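Local coordinates for 455aa long hypothetical phospho-sugar mutase (Sulfolobus tokodaii, PDB 2F7L), which interconverts the 6-phosphates and 1-phosphates of glucosamine and galactosamine, a magnesium-dependent step toward UDP-N-acetylglucosamine and UDP-N-acetylgalactosamine, at residues D112-R117 with D311-V316; N157-H162 with P334-V339; G263-Y268 with E292-K297; I278-T283 with Q301-K306; V282-S287 with G324-G329. One frame throughout, in Å; residues are numbered along the deposited sequence.

Contact 1 of 5, residues D112-R117 with D311-V316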
# COMPACT_ATOMS: atom_id res chain seq x y z
N ASP A 112 1.61 -17.18 -3.76
CA ASP A 112 0.62 -16.46 -4.56
C ASP A 112 0.95 -15.01 -4.96
O ASP A 112 0.21 -14.40 -5.72
CB ASP A 112 -0.75 -16.52 -3.85
CG ASP A 112 -0.72 -16.00 -2.40
OD1 ASP A 112 -1.75 -16.14 -1.68
OD2 ASP A 112 0.33 -15.44 -1.97
N GLY A 113 2.06 -14.47 -4.47
CA GLY A 113 2.44 -13.11 -4.83
C GLY A 113 2.01 -12.09 -3.80
O GLY A 113 2.36 -10.91 -3.89
N ILE A 114 1.25 -12.54 -2.82
CA ILE A 114 0.79 -11.66 -1.76
C ILE A 114 1.66 -11.92 -0.53
O ILE A 114 2.31 -12.94 -0.43
CB ILE A 114 -0.68 -11.99 -1.42
CG1 ILE A 114 -1.45 -12.20 -2.73
CG2 ILE A 114 -1.31 -10.87 -0.60
CD1 ILE A 114 -2.89 -12.60 -2.53
N GLU A 115 1.71 -10.98 0.40
CA GLU A 115 2.48 -11.20 1.61
C GLU A 115 1.84 -12.38 2.35
O GLU A 115 0.64 -12.64 2.21
CB GLU A 115 2.44 -9.95 2.48
CG GLU A 115 1.54 -8.90 1.88
CD GLU A 115 2.31 -7.81 1.16
OE1 GLU A 115 1.67 -7.05 0.39
OE2 GLU A 115 3.54 -7.70 1.38
N ILE A 116 2.63 -13.09 3.15
CA ILE A 116 2.12 -14.24 3.88
C ILE A 116 0.99 -13.88 4.82
O ILE A 116 0.96 -12.79 5.39
CB ILE A 116 3.26 -14.96 4.67
CG1 ILE A 116 4.00 -13.94 5.56
CG2 ILE A 116 4.24 -15.63 3.70
CD1 ILE A 116 5.00 -14.53 6.53
N ARG A 117 0.04 -14.81 4.96
CA ARG A 117 -1.10 -14.64 5.85
C ARG A 117 -0.56 -14.59 7.28
O ARG A 117 0.56 -15.01 7.53
CB ARG A 117 -2.06 -15.81 5.70
CG ARG A 117 -2.92 -15.75 4.45
CD ARG A 117 -3.52 -17.11 4.12
NE ARG A 117 -4.43 -17.03 2.99
CZ ARG A 117 -5.58 -16.35 3.00
NH1 ARG A 117 -5.94 -15.70 4.10
NH2 ARG A 117 -6.37 -16.33 1.93
N ASP A 311 -4.18 -7.85 4.27
CA ASP A 311 -5.51 -8.41 4.51
C ASP A 311 -6.43 -8.13 3.33
O ASP A 311 -7.11 -9.02 2.84
CB ASP A 311 -6.10 -7.82 5.78
CG ASP A 311 -5.59 -8.50 7.04
OD1 ASP A 311 -5.45 -7.79 8.08
OD2 ASP A 311 -5.35 -9.74 7.00
N ILE A 312 -6.45 -6.88 2.88
CA ILE A 312 -7.29 -6.50 1.76
C ILE A 312 -6.95 -7.35 0.54
O ILE A 312 -7.83 -7.92 -0.09
CB ILE A 312 -7.08 -5.00 1.41
CG1 ILE A 312 -7.66 -4.13 2.52
CG2 ILE A 312 -7.67 -4.67 0.03
CD1 ILE A 312 -7.43 -2.64 2.30
N ALA A 313 -5.66 -7.43 0.22
CA ALA A 313 -5.23 -8.21 -0.94
C ALA A 313 -5.89 -9.57 -0.87
O ALA A 313 -6.45 -10.04 -1.85
CB ALA A 313 -3.71 -8.33 -0.98
N HIS A 314 -5.85 -10.20 0.30
CA HIS A 314 -6.47 -11.51 0.47
C HIS A 314 -8.01 -11.45 0.34
O HIS A 314 -8.61 -12.25 -0.37
CB HIS A 314 -6.06 -12.11 1.81
CG HIS A 314 -4.67 -12.67 1.82
ND1 HIS A 314 -4.27 -13.69 0.97
CD2 HIS A 314 -3.59 -12.38 2.58
CE1 HIS A 314 -3.01 -14.00 1.22
NE2 HIS A 314 -2.57 -13.21 2.19
N LYS A 315 -8.66 -10.50 1.01
CA LYS A 315 -10.11 -10.38 0.90
C LYS A 315 -10.53 -10.16 -0.55
O LYS A 315 -11.49 -10.74 -1.02
CB LYS A 315 -10.62 -9.24 1.78
CG LYS A 315 -12.14 -9.20 1.93
CD LYS A 315 -12.61 -8.10 2.85
CE LYS A 315 -14.11 -7.87 2.76
NZ LYS A 315 -14.90 -9.08 3.12
N VAL A 316 -9.82 -9.31 -1.28
CA VAL A 316 -10.20 -9.11 -2.67
C VAL A 316 -10.13 -10.48 -3.37
O VAL A 316 -11.10 -10.90 -4.00
CB VAL A 316 -9.28 -8.11 -3.40
CG1 VAL A 316 -9.74 -7.96 -4.85
CG2 VAL A 316 -9.34 -6.77 -2.72
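His314 and Arg117 each carry CG opposite the carbonyl carbon and next to the backbone N (chi1 -77° and -76°), which sends the imidazole out from helix 309-318 and runs the arginine chain, extended from CG to NE, across one face of that ring. The methylene CG of Arg117 sits over this face, 3.8 Å from the His314 ring centroid, and the guanidinium continues the stack near ND1 with the planes 24° apart. Ile114 takes the opposite face, its CG2 lying 4.0 Å from the same centroid as a CH-pi contact, so the ring is sandwiched. That methyl also meets Ala313 CB at 3.5 Å, one residue earlier on the helix. At the ring edge, His314 NE2 donates to Glu115 O over 3.3 Å, nearly in line with the carbonyl bond though tilted from the ring plane. The bond probably helps to set the rotation of a ring packed on both faces. Asp318 OD1 forms a salt bridge with Arg117 NH2. Earlier in the loop, Asp112 OD2 accepts from Ile114 N, an Asx turn. The arrangement is an interface between the first and third domains of the phosphohexose mutase fold, with the Glu115 side chain about 7 and 6 Å from those of Asp243 and Asp245, magnesium ligands by similarity.

Contact 2 of 5, residues N157-H162 with P334-V339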
# COMPACT_ATOMS: atom_id res chain seq x y z
N ASN A 157 5.73 -4.80 -18.62
CA ASN A 157 4.95 -5.43 -19.67
C ASN A 157 3.64 -5.94 -19.11
O ASN A 157 2.58 -5.81 -19.73
CB ASN A 157 5.72 -6.59 -20.25
CG ASN A 157 7.09 -6.18 -20.78
OD1 ASN A 157 8.04 -6.96 -20.71
ND2 ASN A 157 7.19 -4.95 -21.31
N GLY A 158 3.72 -6.55 -17.93
CA GLY A 158 2.52 -7.06 -17.31
C GLY A 158 1.53 -5.93 -17.13
O GLY A 158 0.35 -6.08 -17.44
N ILE A 159 2.00 -4.79 -16.63
CA ILE A 159 1.13 -3.65 -16.41
C ILE A 159 0.54 -3.15 -17.74
O ILE A 159 -0.68 -2.98 -17.85
CB ILE A 159 1.90 -2.48 -15.75
CG1 ILE A 159 2.36 -2.87 -14.34
CG2 ILE A 159 1.03 -1.21 -15.75
CD1 ILE A 159 3.31 -1.86 -13.70
N LEU A 160 1.41 -2.93 -18.73
CA LEU A 160 0.99 -2.45 -20.05
C LEU A 160 -0.04 -3.34 -20.73
O LEU A 160 -0.85 -2.88 -21.53
CB LEU A 160 2.20 -2.27 -20.96
CG LEU A 160 3.16 -1.17 -20.49
CD1 LEU A 160 4.48 -1.24 -21.28
CD2 LEU A 160 2.48 0.20 -20.62
N SER A 161 -0.03 -4.62 -20.40
CA SER A 161 -0.95 -5.55 -21.01
C SER A 161 -2.41 -5.33 -20.61
O SER A 161 -3.28 -6.06 -21.07
CB SER A 161 -0.54 -6.96 -20.66
OG SER A 161 -1.02 -7.30 -19.38
N HIS A 162 -2.68 -4.35 -19.77
CA HIS A 162 -4.07 -4.14 -19.35
C HIS A 162 -4.70 -2.81 -19.75
O HIS A 162 -5.82 -2.52 -19.33
CB HIS A 162 -4.20 -4.31 -17.84
CG HIS A 162 -3.84 -5.68 -17.36
ND1 HIS A 162 -4.59 -6.79 -17.67
CD2 HIS A 162 -2.82 -6.11 -16.59
CE1 HIS A 162 -4.04 -7.85 -17.10
NE2 HIS A 162 -2.97 -7.47 -16.44
N PRO A 334 -7.15 -6.82 -9.61
CA PRO A 334 -7.14 -8.28 -9.79
C PRO A 334 -6.60 -8.81 -11.10
O PRO A 334 -5.71 -9.65 -11.10
CB PRO A 334 -8.59 -8.66 -9.54
CG PRO A 334 -8.94 -7.73 -8.44
CD PRO A 334 -8.39 -6.40 -8.94
N PRO A 335 -7.14 -8.35 -12.24
CA PRO A 335 -6.62 -8.87 -13.50
C PRO A 335 -5.09 -8.85 -13.56
O PRO A 335 -4.48 -9.74 -14.15
CB PRO A 335 -7.28 -7.98 -14.56
CG PRO A 335 -7.80 -6.81 -13.77
CD PRO A 335 -8.23 -7.39 -12.48
N HIS A 336 -4.47 -7.86 -12.94
CA HIS A 336 -3.01 -7.77 -12.89
C HIS A 336 -2.58 -8.61 -11.69
O HIS A 336 -2.09 -9.72 -11.83
CB HIS A 336 -2.58 -6.33 -12.67
CG HIS A 336 -1.10 -6.14 -12.70
ND1 HIS A 336 -0.45 -5.27 -11.84
CD2 HIS A 336 -0.15 -6.63 -13.53
CE1 HIS A 336 0.83 -5.23 -12.15
NE2 HIS A 336 1.04 -6.04 -13.18
N GLN A 337 -2.76 -8.05 -10.50
CA GLN A 337 -2.46 -8.75 -9.26
C GLN A 337 -3.30 -8.22 -8.10
O GLN A 337 -3.87 -7.13 -8.19
CB GLN A 337 -0.96 -8.71 -8.92
CG GLN A 337 -0.27 -7.38 -8.87
CD GLN A 337 1.21 -7.57 -8.63
OE1 GLN A 337 1.66 -8.67 -8.30
NE2 GLN A 337 1.99 -6.50 -8.78
N TYR A 338 -3.38 -9.01 -7.03
CA TYR A 338 -4.17 -8.64 -5.86
C TYR A 338 -3.55 -7.61 -4.94
O TYR A 338 -4.25 -7.05 -4.10
CB TYR A 338 -4.51 -9.89 -5.05
CG TYR A 338 -5.46 -10.82 -5.78
CD1 TYR A 338 -6.78 -10.43 -6.06
CD2 TYR A 338 -5.01 -12.05 -6.25
CE1 TYR A 338 -7.61 -11.24 -6.80
CE2 TYR A 338 -5.84 -12.87 -6.98
CZ TYR A 338 -7.11 -12.46 -7.25
OH TYR A 338 -7.88 -13.28 -8.01
N VAL A 339 -2.25 -7.36 -5.08
CA VAL A 339 -1.57 -6.39 -4.22
C VAL A 339 -1.65 -4.96 -4.72
O VAL A 339 -2.02 -4.71 -5.86
CB VAL A 339 -0.06 -6.77 -4.02
CG1 VAL A 339 0.05 -8.10 -3.24
CG2 VAL A 339 0.66 -6.85 -5.37
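Pro335 meets His162 through its carbonyl, with His162 CE1 3.5 Å from Pro335 O and no hydrogen bond formed. This is an interdomain junction of the phosphohexose mutase fold: the loop between strand 329-332 and helix 342-356 of the third domain packs against the C-terminal end of helix 151-160 of the second. The pyrrolidine adds a peripheral touch, its CB lying 4.1 Å from His162 CE1. Behind the histidine, Ser161 OG donates to Gly158 O and sits over the centre of the His162 ring. One residue on, His336 makes the broader contact. Its CA lies 3.6 Å from His162 NE2, and its CB lies near His162 CD2. The two imidazoles meet rim to rim, centroids 5.8 Å apart and planes at 72°, so neither covers the other and the pair is not a stack. With CG opposite the backbone N (chi1 -176°), the His336 ring is carried past His162 to the last turn of the helix, where its CD2 approaches Gly158 O at 4.0 Å. There Ile159 CG1 lies 3.6 Å from His336 CE1. Tyr81 of helix 76-86 stacks on His336, bringing the first domain to the same ring. Beyond it, Gln337 NE2 hydrogen-bonds to Asp341 OD2 and Pro77 O.

Contact 3 of 5, residues G263-Y268 with E292-K297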
# COMPACT_ATOMS: atom_id res chain seq x y z
N GLY A 263 -9.07 6.03 -5.51
CA GLY A 263 -9.34 4.62 -5.41
C GLY A 263 -10.74 4.40 -5.93
O GLY A 263 -11.04 3.38 -6.56
N THR A 264 -11.60 5.38 -5.67
CA THR A 264 -13.00 5.35 -6.09
C THR A 264 -13.11 5.48 -7.62
O THR A 264 -13.82 4.70 -8.26
CB THR A 264 -13.79 6.50 -5.39
OG1 THR A 264 -13.94 6.20 -4.00
CG2 THR A 264 -15.16 6.67 -6.02
N LEU A 265 -12.41 6.46 -8.18
CA LEU A 265 -12.37 6.70 -9.62
C LEU A 265 -11.83 5.46 -10.34
O LEU A 265 -12.35 5.05 -11.38
CB LEU A 265 -11.45 7.90 -9.89
CG LEU A 265 -11.99 9.20 -10.48
CD1 LEU A 265 -13.45 9.36 -10.14
CD2 LEU A 265 -11.19 10.38 -9.95
N LEU A 266 -10.77 4.87 -9.78
CA LEU A 266 -10.13 3.68 -10.33
C LEU A 266 -11.02 2.48 -10.12
O LEU A 266 -11.12 1.60 -10.98
CB LEU A 266 -8.79 3.45 -9.64
CG LEU A 266 -7.52 3.82 -10.42
CD1 LEU A 266 -7.73 5.00 -11.36
CD2 LEU A 266 -6.43 4.10 -9.41
N SER A 267 -11.68 2.43 -8.97
CA SER A 267 -12.58 1.33 -8.67
C SER A 267 -13.69 1.37 -9.73
O SER A 267 -14.24 0.35 -10.13
CB SER A 267 -13.14 1.52 -7.26
OG SER A 267 -13.48 0.27 -6.69
N TYR A 268 -13.99 2.56 -10.19
CA TYR A 268 -15.01 2.75 -11.21
C TYR A 268 -14.56 2.16 -12.55
O TYR A 268 -15.19 1.25 -13.10
CB TYR A 268 -15.30 4.25 -11.36
CG TYR A 268 -16.08 4.58 -12.59
CD1 TYR A 268 -17.37 4.08 -12.78
CD2 TYR A 268 -15.52 5.38 -13.60
CE1 TYR A 268 -18.08 4.36 -13.94
CE2 TYR A 268 -16.22 5.66 -14.76
CZ TYR A 268 -17.50 5.15 -14.93
OH TYR A 268 -18.20 5.41 -16.08
N GLU A 292 -19.10 5.02 -1.29
CA GLU A 292 -20.42 4.42 -1.46
C GLU A 292 -21.30 5.29 -2.33
O GLU A 292 -21.98 4.82 -3.23
CB GLU A 292 -21.14 4.22 -0.13
CG GLU A 292 -20.63 3.10 0.70
CD GLU A 292 -21.54 2.83 1.89
OE1 GLU A 292 -21.97 3.81 2.54
OE2 GLU A 292 -21.81 1.64 2.16
N GLU A 293 -21.28 6.58 -2.03
CA GLU A 293 -22.09 7.53 -2.76
C GLU A 293 -21.86 7.42 -4.25
O GLU A 293 -22.80 7.26 -5.03
CB GLU A 293 -21.75 8.93 -2.29
CG GLU A 293 -22.79 9.99 -2.64
CD GLU A 293 -22.56 11.26 -1.85
OE1 GLU A 293 -22.11 11.16 -0.68
OE2 GLU A 293 -22.84 12.35 -2.38
N TYR A 294 -20.60 7.49 -4.66
CA TYR A 294 -20.25 7.43 -6.06
C TYR A 294 -20.40 6.05 -6.69
O TYR A 294 -20.95 5.93 -7.77
CB TYR A 294 -18.82 7.91 -6.26
CG TYR A 294 -18.53 8.42 -7.66
CD1 TYR A 294 -18.72 9.76 -7.98
CD2 TYR A 294 -18.07 7.56 -8.65
CE1 TYR A 294 -18.45 10.23 -9.25
CE2 TYR A 294 -17.81 8.03 -9.93
CZ TYR A 294 -17.99 9.36 -10.22
OH TYR A 294 -17.70 9.83 -11.48
N LEU A 295 -19.91 5.01 -6.04
CA LEU A 295 -20.03 3.69 -6.64
C LEU A 295 -21.45 3.17 -6.63
O LEU A 295 -21.77 2.24 -7.36
CB LEU A 295 -19.10 2.69 -5.95
CG LEU A 295 -17.60 2.98 -6.12
CD1 LEU A 295 -16.79 1.86 -5.48
CD2 LEU A 295 -17.24 3.12 -7.61
N SER A 296 -22.29 3.79 -5.79
CA SER A 296 -23.69 3.39 -5.69
C SER A 296 -24.41 3.54 -7.02
O SER A 296 -25.16 2.65 -7.44
CB SER A 296 -24.41 4.23 -4.63
OG SER A 296 -24.22 3.67 -3.34
N LYS A 297 -24.19 4.66 -7.68
CA LYS A 297 -24.82 4.90 -8.96
C LYS A 297 -24.17 4.11 -10.09
O LYS A 297 -24.06 4.59 -11.22
CB LYS A 297 -24.82 6.40 -9.27
CG LYS A 297 -23.49 7.11 -9.18
CD LYS A 297 -23.62 8.53 -9.74
CE LYS A 297 -22.38 9.38 -9.44
NZ LYS A 297 -21.09 8.72 -9.84
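Thr264 and Tyr294 face each other across two helical segments, 263-268 and 292-296, whose axes run in nearly the same direction, 18° apart, and approach to 10.0 Å. No hydrogen bond crosses the gap, and the evidence for the contact is van der Waals packing. Thr264 projects its methyl with CG2 opposite the backbone N (chi1 of OG1 -71°), and this CG2 lies 3.9 Å from Tyr294 CB, reaching obliquely toward the base of the tyrosine ring. The hydroxyl is used within its own helix, where Thr264 OG1 bonds to Asp260 O, so the methyl is the branch left for the neighbour. Helix 259-272 precedes strand 280-284 and helix 290-296 follows it, and the two lie side by side on one face of the domain III sheet of this alpha/beta/alpha fold; Ser267 and Leu295 both touch Ile281 of that strand. Leu295 reaches between the helices with its two methyls divided. CD2 points at the backbone of the other helix, 3.8 Å from Thr264 O, and also lies 4.4 Å from Tyr268 CB. CD1 instead goes to Ser267, 3.9 Å from its OG. Leu265 CD1 comes only to the margin of contact with Tyr294 OH, at 4.5 Å, and Leu367 packs against both of these residues. Over one face of the Tyr294 ring, on the side away from Thr264, stands Lys297 NZ of the same segment, above the centre.

Contact 4 of 5, residues I278-T283 with Q301-K306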
# COMPACT_ATOMS: atom_id res chain seq x y z
N ILE A 278 -18.01 -9.28 -10.88
CA ILE A 278 -18.87 -8.89 -9.76
C ILE A 278 -18.68 -7.44 -9.30
O ILE A 278 -17.74 -7.15 -8.56
CB ILE A 278 -18.62 -9.79 -8.53
CG1 ILE A 278 -17.94 -11.11 -8.95
CG2 ILE A 278 -19.92 -10.00 -7.80
CD1 ILE A 278 -18.66 -11.90 -10.03
N LYS A 279 -19.57 -6.54 -9.73
CA LYS A 279 -19.50 -5.14 -9.32
C LYS A 279 -19.44 -5.22 -7.79
O LYS A 279 -20.42 -5.59 -7.13
CB LYS A 279 -20.74 -4.35 -9.76
CG LYS A 279 -21.23 -4.59 -11.19
CD LYS A 279 -20.24 -4.11 -12.24
CE LYS A 279 -20.78 -4.34 -13.65
NZ LYS A 279 -19.70 -4.12 -14.65
N LYS A 280 -18.28 -4.90 -7.25
CA LYS A 280 -18.06 -4.98 -5.83
C LYS A 280 -16.57 -4.79 -5.56
O LYS A 280 -15.74 -5.43 -6.20
CB LYS A 280 -18.47 -6.35 -5.35
CG LYS A 280 -18.19 -6.61 -3.89
CD LYS A 280 -18.13 -8.10 -3.62
CE LYS A 280 -18.91 -8.89 -4.66
NZ LYS A 280 -20.27 -8.29 -4.90
N ILE A 281 -16.26 -3.92 -4.60
CA ILE A 281 -14.90 -3.64 -4.24
C ILE A 281 -14.73 -3.71 -2.72
O ILE A 281 -15.72 -3.67 -1.99
CB ILE A 281 -14.48 -2.25 -4.78
CG1 ILE A 281 -15.29 -1.14 -4.09
CG2 ILE A 281 -14.72 -2.20 -6.30
CD1 ILE A 281 -14.79 -0.75 -2.73
N VAL A 282 -13.49 -3.84 -2.26
CA VAL A 282 -13.16 -3.92 -0.84
C VAL A 282 -12.40 -2.66 -0.45
O VAL A 282 -11.65 -2.12 -1.26
CB VAL A 282 -12.24 -5.13 -0.55
CG1 VAL A 282 -11.87 -5.20 0.92
CG2 VAL A 282 -12.91 -6.40 -0.99
N THR A 283 -12.60 -2.17 0.76
CA THR A 283 -11.84 -1.01 1.23
C THR A 283 -11.88 -0.94 2.76
O THR A 283 -12.77 -1.51 3.40
CB THR A 283 -12.34 0.32 0.64
OG1 THR A 283 -11.26 1.26 0.64
CG2 THR A 283 -13.48 0.89 1.46
N GLN A 301 -21.06 -2.51 -5.03
CA GLN A 301 -21.14 -2.48 -3.57
C GLN A 301 -19.74 -2.27 -3.06
O GLN A 301 -18.77 -2.65 -3.71
CB GLN A 301 -21.60 -3.81 -3.01
CG GLN A 301 -22.79 -4.39 -3.67
CD GLN A 301 -23.01 -5.82 -3.23
OE1 GLN A 301 -23.96 -6.48 -3.69
NE2 GLN A 301 -22.15 -6.32 -2.34
N VAL A 302 -19.61 -1.64 -1.89
CA VAL A 302 -18.29 -1.48 -1.33
C VAL A 302 -18.30 -2.35 -0.08
O VAL A 302 -19.18 -2.22 0.77
CB VAL A 302 -17.96 0.02 -0.99
CG1 VAL A 302 -18.76 0.94 -1.90
CG2 VAL A 302 -18.21 0.33 0.45
N ASP A 303 -17.38 -3.30 -0.01
CA ASP A 303 -17.29 -4.17 1.15
C ASP A 303 -16.29 -3.58 2.13
O ASP A 303 -15.09 -3.61 1.89
CB ASP A 303 -16.83 -5.56 0.73
CG ASP A 303 -17.96 -6.39 0.16
OD1 ASP A 303 -18.97 -6.58 0.88
OD2 ASP A 303 -17.84 -6.85 -1.00
N TRP A 304 -16.78 -3.04 3.23
CA TRP A 304 -15.89 -2.44 4.21
C TRP A 304 -15.09 -3.49 4.95
O TRP A 304 -15.57 -4.60 5.13
CB TRP A 304 -16.69 -1.59 5.20
CG TRP A 304 -17.34 -0.42 4.55
CD1 TRP A 304 -18.64 -0.32 4.15
CD2 TRP A 304 -16.71 0.81 4.17
NE1 TRP A 304 -18.86 0.90 3.55
CE2 TRP A 304 -17.69 1.61 3.55
CE3 TRP A 304 -15.41 1.31 4.31
CZ2 TRP A 304 -17.41 2.90 3.06
CZ3 TRP A 304 -15.13 2.59 3.82
CH2 TRP A 304 -16.13 3.37 3.20
N THR A 305 -13.89 -3.15 5.39
CA THR A 305 -13.06 -4.12 6.10
C THR A 305 -12.04 -3.48 7.04
O THR A 305 -11.98 -2.26 7.15
CB THR A 305 -12.34 -5.06 5.07
OG1 THR A 305 -11.64 -6.09 5.76
CG2 THR A 305 -11.37 -4.28 4.20
N LYS A 306 -11.27 -4.30 7.74
CA LYS A 306 -10.25 -3.82 8.67
C LYS A 306 -9.22 -3.00 7.92
O LYS A 306 -9.15 -3.03 6.68
CB LYS A 306 -9.53 -5.00 9.35
CG LYS A 306 -10.44 -5.94 10.10
CD LYS A 306 -9.75 -7.23 10.61
CE LYS A 306 -10.80 -8.31 11.13
NZ LYS A 306 -11.56 -9.11 10.05
O HOH W 1 -23.23 -7.19 -5.92
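Thr283 and Trp304 lie side by side and point the same way from the sheet, the threonine methyl CG2 reaching the six-membered part of the indole at CZ3, 3.3 Å away and oblique to the ring. Ile281 and Val302 are paired alike on that face, with Ile281 CD1 3.7 Å from Val302 CB. This isoleucine holds CG1 between its backbone N and carbonyl carbon (chi1 66°), and with chi2 at 80° CD1 leans toward the neighbouring strand. On the face of Val282 and Asp303, Val282 CG1 crosses to Thr305 CG2 at 3.4 Å. There too the aliphatic part of Lys280 passes Asp303, while its ammonium stays distant: Lys280 NZ is 4.8 Å from Asp303 OD2, so no salt bridge is formed. Beneath these pairs, parallel backbone bonds set the spacing; Asp303 N to Ile281 O is 2.6 Å and almost straight at 177°, followed by Thr283 N to Asp303 O at 3.1 Å. A water links Gln301 OE1 to Lys279 O, the latter weakly. Strands 280-284 and 301-305 are joined through helix 290-296 as a beta-alpha-beta unit at the edge of the domain III sheet. Chemically, main-chain bonds fix the register, and the charged groups probably add no more than a longer-range attraction, tempered perhaps by Glu319 close to Asp303.

Contact 5 of 5, residues V282-S287 with G324-G329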
# COMPACT_ATOMS: atom_id res chain seq x y z
N VAL A 282 -13.49 -3.84 -2.26
CA VAL A 282 -13.16 -3.92 -0.84
C VAL A 282 -12.40 -2.66 -0.45
O VAL A 282 -11.65 -2.12 -1.26
CB VAL A 282 -12.24 -5.13 -0.55
CG1 VAL A 282 -11.87 -5.20 0.92
CG2 VAL A 282 -12.91 -6.40 -0.99
N THR A 283 -12.60 -2.17 0.76
CA THR A 283 -11.84 -1.01 1.23
C THR A 283 -11.88 -0.94 2.76
O THR A 283 -12.77 -1.51 3.40
CB THR A 283 -12.34 0.32 0.64
OG1 THR A 283 -11.26 1.26 0.64
CG2 THR A 283 -13.48 0.89 1.46
N ALA A 284 -10.90 -0.27 3.34
CA ALA A 284 -10.85 -0.17 4.79
C ALA A 284 -11.71 0.97 5.33
O ALA A 284 -11.92 2.01 4.69
CB ALA A 284 -9.41 -0.02 5.25
N VAL A 285 -12.19 0.74 6.54
CA VAL A 285 -13.03 1.69 7.25
C VAL A 285 -12.39 3.07 7.39
O VAL A 285 -13.02 4.00 7.87
CB VAL A 285 -13.40 1.14 8.65
CG1 VAL A 285 -14.44 0.02 8.50
CG2 VAL A 285 -12.14 0.60 9.33
N SER A 286 -11.14 3.18 6.97
CA SER A 286 -10.40 4.44 7.01
C SER A 286 -10.76 5.28 5.77
O SER A 286 -10.45 6.47 5.68
CB SER A 286 -8.89 4.16 7.05
OG SER A 286 -8.50 3.24 6.04
N SER A 287 -11.43 4.63 4.83
CA SER A 287 -11.87 5.26 3.58
C SER A 287 -13.15 6.10 3.76
O SER A 287 -14.04 5.75 4.55
CB SER A 287 -12.13 4.19 2.51
OG SER A 287 -10.94 3.84 1.84
N GLY A 324 -9.70 -3.40 -5.03
CA GLY A 324 -9.61 -3.06 -3.63
C GLY A 324 -8.72 -1.84 -3.54
O GLY A 324 -8.03 -1.53 -4.50
N PHE A 325 -8.77 -1.12 -2.43
CA PHE A 325 -7.90 0.03 -2.26
C PHE A 325 -7.93 0.57 -0.83
O PHE A 325 -8.81 0.21 -0.03
CB PHE A 325 -8.24 1.15 -3.26
CG PHE A 325 -9.55 1.84 -3.00
CD1 PHE A 325 -10.74 1.34 -3.53
CD2 PHE A 325 -9.60 3.01 -2.25
CE1 PHE A 325 -11.96 1.99 -3.31
CE2 PHE A 325 -10.81 3.66 -2.02
CZ PHE A 325 -11.99 3.15 -2.55
N GLU A 326 -6.93 1.39 -0.51
CA GLU A 326 -6.83 2.01 0.81
C GLU A 326 -6.84 3.51 0.60
O GLU A 326 -6.49 3.98 -0.47
CB GLU A 326 -5.53 1.62 1.52
CG GLU A 326 -5.48 0.20 2.03
CD GLU A 326 -4.82 0.11 3.41
OE1 GLU A 326 -5.54 0.24 4.44
OE2 GLU A 326 -3.58 -0.08 3.47
N GLU A 327 -7.21 4.27 1.62
CA GLU A 327 -7.25 5.72 1.51
C GLU A 327 -5.85 6.32 1.39
O GLU A 327 -5.69 7.49 1.02
CB GLU A 327 -8.00 6.30 2.71
CG GLU A 327 -7.64 5.71 4.07
CD GLU A 327 -6.30 6.19 4.59
OE1 GLU A 327 -6.05 7.41 4.52
OE2 GLU A 327 -5.50 5.35 5.09
N ASN A 328 -4.85 5.51 1.68
CA ASN A 328 -3.45 5.94 1.64
C ASN A 328 -2.76 5.78 0.27
O ASN A 328 -1.55 5.95 0.18
CB ASN A 328 -2.64 5.17 2.70
CG ASN A 328 -2.63 3.64 2.46
OD1 ASN A 328 -2.43 3.15 1.34
ND2 ASN A 328 -2.82 2.89 3.53
N GLY A 329 -3.52 5.47 -0.78
CA GLY A 329 -2.91 5.26 -2.08
C GLY A 329 -2.91 3.75 -2.15
O GLY A 329 -3.46 3.10 -1.26
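Thr283 OG1 meets the second segment twice, donating to Phe325 O over 2.7 Å and standing above the centre of the Phe325 ring. The donor lies above the carbonyl plane, 47° out of it. Strands 280-284 and 323-326 are parallel neighbours in the domain III sheet of the alpha/beta/alpha fold, and the backbone bond from Phe325 N to Val282 O, 3.3 Å, joins them. Phe325 has CG between its backbone N and carbonyl carbon (chi1 70°), which swings the ring back over the threonine hydroxyl. Beyond the strands, Glu327 places CG likewise (chi1 45°), 3.3 Å from Ser286 OG; the bend at chi2 then turns its carboxylate, which bonds to Trp258. In the next shell, Ser287 OG donates to Thr283 OG1 at 2.9 Å, so the hydroxyl that grips the carbonyl is itself gripped. The type I turn from Ala284 to Ser287 brings this serine round. Further along, Glu326 lies about 8 Å by side chain from Ser97 and Asp245, assigned by similarity to the phosphoserine and magnesium site. Its carboxylate is held by Ser309, and by Asn328 ND2, which meets Glu326 OE2 from above the carboxylate plane at 3.1 Å.

From the N terminus, the loop 112-117 of the first domain opens contact 1, which closes only at helix 309-318 of domain III. Contact 2 starts at 157-162, in the second domain, and ends at 334-339, so the two long loops cross and tie three domains together. Contacts 3 and 4 nest inside both, whereas contact 5 nests inside contact 2 but crosses contact 1. Within domain III, contact 3 pairs the helices that precede and follow strand 280-284 in the chain, and it crosses contacts 4 and 5. The latter two share Val282 and Thr283, placing strand 280-284 between 301-305 and 323-326. Helix 309-318 packs on this sheet, linking contact 1 to contacts 4 and 5.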